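Local coordinates for protein butyryl-CoA dehydrogenase (Marinomonas mediterranea, PDB 6CXT) that is a flavoprotein of the acyl-CoA dehydrogenase family, with helical N- and C-terminal domains and a middle beta domain, and binds flavin-adenine dinucleotide, at residues G61-I64 against L65-I68; V349-S352 against I353-A356. All blocks are in the same frame, centred on the assembly; numbering follows the deposited sequence.

Contact 1. Residues G61-I64 against L65-I68; sequences GFDI and LTTI
Thr66 meets two neighbours at once, its methyl turned to the ring of Phe62 and its hydroxyl to the carboxylate of Asp63. Both side chains run at about a right angle to the threonine. The methyl comes over one face of the ring, off centre toward the rim, in a CH-pi contact: CG2 of Thr66 lies 4.1 Å from the centroid of the Phe62 ring and 18° off its normal. With chi1 near -59°, Thr66 holds OG1 beside its own backbone N, facing Asp63, while CG2 is left to the aromatic.

Asp63 is the N-cap of helix 64-77. A chi1 of 59° folds its carboxylate back over the first turn, where OD1 takes two bonds, from Thr66 N at 2.9 Å and from Thr66 OG1 at 2.6 Å. Both donors arrive on the syn side, each somewhat out of the carboxylate plane. The carbonyl of Asp63 is also gripped twice: Thr67 N approaches O of Asp63 almost end-on at 3.0 Å, whereas Thr67 OG1 reaches the same oxygen from above the carbonyl plane, also at 3.0 Å.

The regular helical bonding continues with Ile68 N to Ile64 O at 2.8 Å. Beside it the CG2 methyls of Ile64 and Ile68 approach to 4.3 Å, and these isoleucines pack on helix 279-306 and on Cys245 of helix 231-245. Leu12 of helix 7-19 touches both Phe62 and Thr66, and Gln9 NE2 is hydrogen-bonded to Thr66 OG1.

A carboxylate at this point should be favoured by the positive end of the helix dipole, and the two bonds to a single oxygen probably fix its rotation, consistent with an ionised Asp63 that accepts from Thr66 N at the first turn.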
# COMPACT_ATOMS: atom_id res chain seq x y z
N GLY B 61 15.55 35.48 15.78
CA GLY B 61 14.87 35.99 14.58
C GLY B 61 15.31 35.30 13.29
O GLY B 61 15.48 35.94 12.25
N PHE B 62 15.50 33.98 13.34
CA PHE B 62 15.82 33.22 12.12
C PHE B 62 14.69 33.17 11.12
O PHE B 62 13.52 33.27 11.48
CB PHE B 62 16.23 31.78 12.46
CG PHE B 62 17.53 31.66 13.16
CD1 PHE B 62 18.63 32.50 12.82
CD2 PHE B 62 17.73 30.66 14.12
CE1 PHE B 62 19.85 32.36 13.47
CE2 PHE B 62 18.96 30.50 14.74
CZ PHE B 62 20.01 31.36 14.43
N ASP B 63 15.02 33.02 9.84
CA ASP B 63 13.95 32.78 8.86
C ASP B 63 13.42 31.33 9.04
O ASP B 63 14.04 30.52 9.74
CB ASP B 63 14.41 33.04 7.43
CG ASP B 63 15.60 32.17 7.00
OD1 ASP B 63 15.98 31.23 7.67
OD2 ASP B 63 16.18 32.41 5.94
N ILE B 64 12.31 31.03 8.39
CA ILE B 64 11.66 29.70 8.49
C ILE B 64 12.57 28.53 8.08
O ILE B 64 12.70 27.54 8.81
CB ILE B 64 10.30 29.67 7.76
CG1 ILE B 64 9.44 30.82 8.26
CG2 ILE B 64 9.52 28.42 8.13
CD1 ILE B 64 8.26 31.09 7.34
N LEU B 65 13.27 28.67 6.96
CA LEU B 65 14.17 27.59 6.58
C LEU B 65 15.26 27.28 7.56
O LEU B 65 15.54 26.09 7.83
CB LEU B 65 14.79 27.79 5.19
CG LEU B 65 13.90 27.27 4.06
CD1 LEU B 65 14.34 27.92 2.75
CD2 LEU B 65 13.91 25.72 3.97
N THR B 66 15.92 28.33 8.09
CA THR B 66 16.97 28.12 9.06
C THR B 66 16.37 27.47 10.32
O THR B 66 17.00 26.58 10.92
CB THR B 66 17.67 29.44 9.45
OG1 THR B 66 18.21 30.04 8.27
CG2 THR B 66 18.79 29.15 10.39
N THR B 67 15.20 27.96 10.71
CA THR B 67 14.56 27.48 11.93
C THR B 67 14.25 25.97 11.76
O THR B 67 14.58 25.17 12.64
CB THR B 67 13.23 28.21 12.18
OG1 THR B 67 13.48 29.58 12.53
CG2 THR B 67 12.39 27.54 13.32
N ILE B 68 13.61 25.59 10.64
CA ILE B 68 13.24 24.16 10.46
C ILE B 68 14.49 23.26 10.36
O ILE B 68 14.48 22.11 10.80
CB ILE B 68 12.19 23.89 9.35
CG1 ILE B 68 12.67 24.23 7.96
CG2 ILE B 68 10.85 24.58 9.68
CD1 ILE B 68 13.28 23.03 7.26

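Contact 2. Residues V349-S352 against I353-A356; sequences VNNS and IKDA. With EDO (1,2-ethanediol), chain E.
The carboxylate of Asp355 lies with one face over the backbone carbonyl of Asn351, whose O is 3.1 Å from Asp355 CG; this oxygen and OD2 are both acceptors and make no hydrogen bond. Water 2 is displaced to that same side of the carboxylate plane, the hydroxyl of a 1,2-ethanediol to the other. The water donates to Asp355 OD1 at 2.7 Å and to Asn351 OD1, and O2 of the ethanediol, probably from the crystallisation liquor, donates to Asp355 OD2 at 2.7 Å.

At the oxygen end of the Asn351 carboxamide, water 2 and the tail of Lys354 stand on opposite sides of the amide plane. CE of Lys354 is 3.3 Å from Asn351 OD1, and NZ makes a weak hydrogen bond to the same oxygen. The lysine turns at chi3 (-74°) after an extended start, which carries CE back over Asn350 O at 3.4 Å. Asn350 runs alongside the lysine in the same direction, and CE of Lys354 lies off one side of its amide plane, nearest OD1.

In the backbone, Asp355 N bonds Asn351 O at 2.9 Å and Ala356 N bonds Ser352 O at 2.8 Å. Further hydrogen bonds tie Asp355 OD1 to Leu204 N, Asn350 ND2 to Tyr343 O and Asp345 OD1, and Ser352 OG to Asp257. Ile353 packs against Ile332 of helix 313-338 and against Leu357 of the third subunit, whose Tyr343 OH is hydrogen-bonded to Lys354 O.

Water 1 accepts from Ile353 N and donates to Val349 O, bridging the backbone just where the helix starts. The whole is the water-bridged first turn of helix 351-359, a short helix packed in the C-terminal helical domain of an acyl-CoA dehydrogenase fold.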
# COMPACT_ATOMS: atom_id res chain seq x y z
N VAL B 349 14.28 1.28 19.66
CA VAL B 349 13.69 1.44 18.34
C VAL B 349 12.18 1.73 18.41
O VAL B 349 11.63 2.41 17.52
CB VAL B 349 14.01 0.10 17.57
CG1 VAL B 349 13.01 -0.28 16.51
CG2 VAL B 349 15.43 0.25 16.99
N ASN B 350 11.53 1.17 19.40
CA ASN B 350 10.04 1.08 19.35
C ASN B 350 9.39 2.42 19.77
O ASN B 350 8.18 2.56 19.68
CB ASN B 350 9.49 -0.15 20.10
CG ASN B 350 9.76 -0.10 21.60
OD1 ASN B 350 9.94 0.98 22.19
ND2 ASN B 350 9.73 -1.27 22.24
N ASN B 351 10.18 3.42 20.18
CA ASN B 351 9.58 4.77 20.41
C ASN B 351 9.15 5.47 19.12
O ASN B 351 8.21 6.27 19.14
CB ASN B 351 10.52 5.70 21.17
CG ASN B 351 10.55 5.37 22.62
OD1 ASN B 351 9.55 4.95 23.21
ND2 ASN B 351 11.70 5.47 23.19
N SER B 352 9.75 5.12 18.00
CA SER B 352 9.36 5.77 16.77
C SER B 352 7.90 5.47 16.46
O SER B 352 7.18 6.42 16.14
CB SER B 352 10.24 5.34 15.56
OG SER B 352 11.52 5.76 15.90
N ILE B 353 7.47 4.19 16.48
CA ILE B 353 6.08 3.92 16.10
C ILE B 353 5.10 4.57 17.11
O ILE B 353 4.04 5.10 16.72
CB ILE B 353 5.73 2.41 15.91
CG1 ILE B 353 4.32 2.20 15.33
CG2 ILE B 353 5.92 1.60 17.23
CD1 ILE B 353 3.97 2.97 14.00
N LYS B 354 5.45 4.50 18.40
CA LYS B 354 4.57 5.04 19.46
C LYS B 354 4.38 6.54 19.28
O LYS B 354 3.26 7.06 19.42
CB LYS B 354 5.16 4.71 20.85
CG LYS B 354 5.07 3.19 21.15
CD LYS B 354 5.41 2.92 22.60
CE LYS B 354 6.91 3.07 22.80
NZ LYS B 354 7.13 2.99 24.28
N ASP B 355 5.45 7.22 18.92
CA ASP B 355 5.43 8.67 18.73
C ASP B 355 4.81 9.03 17.42
O ASP B 355 4.05 10.01 17.34
CB ASP B 355 6.86 9.26 18.82
CG ASP B 355 7.46 9.08 20.21
OD1 ASP B 355 6.73 8.70 21.19
OD2 ASP B 355 8.68 9.32 20.36
N ALA B 356 5.11 8.23 16.38
CA ALA B 356 4.62 8.50 15.04
C ALA B 356 3.10 8.46 14.97
O ALA B 356 2.47 9.26 14.24
CB ALA B 356 5.21 7.52 14.00
C1 EDO E . 9.15 10.31 25.06
O1 EDO E . 8.91 11.72 25.24
C2 EDO E . 10.07 9.95 23.87
O2 EDO E . 9.39 10.47 22.70
O HOH W 1 9.32 1.92 16.18
O HOH W 2 7.24 6.81 23.12

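Overall arrangement
Both contacts are the opening turns of helices, contact 1 in the N-terminal domain and contact 2 in the C-terminal one. Their centres lie 27 Å apart and their nearest atoms about 17 Å, without touching. An aspartate side chain caps the helix of contact 1, whereas a water bridges the backbone at the start of contact 2. In contact 2 the side chain of Asp355 is about 9 Å from a bound FAD and about 13 Å from FK4. The ethanediol there also bonds Asp80 and Gly82, shortly after helix 64-77, which contact 1 begins.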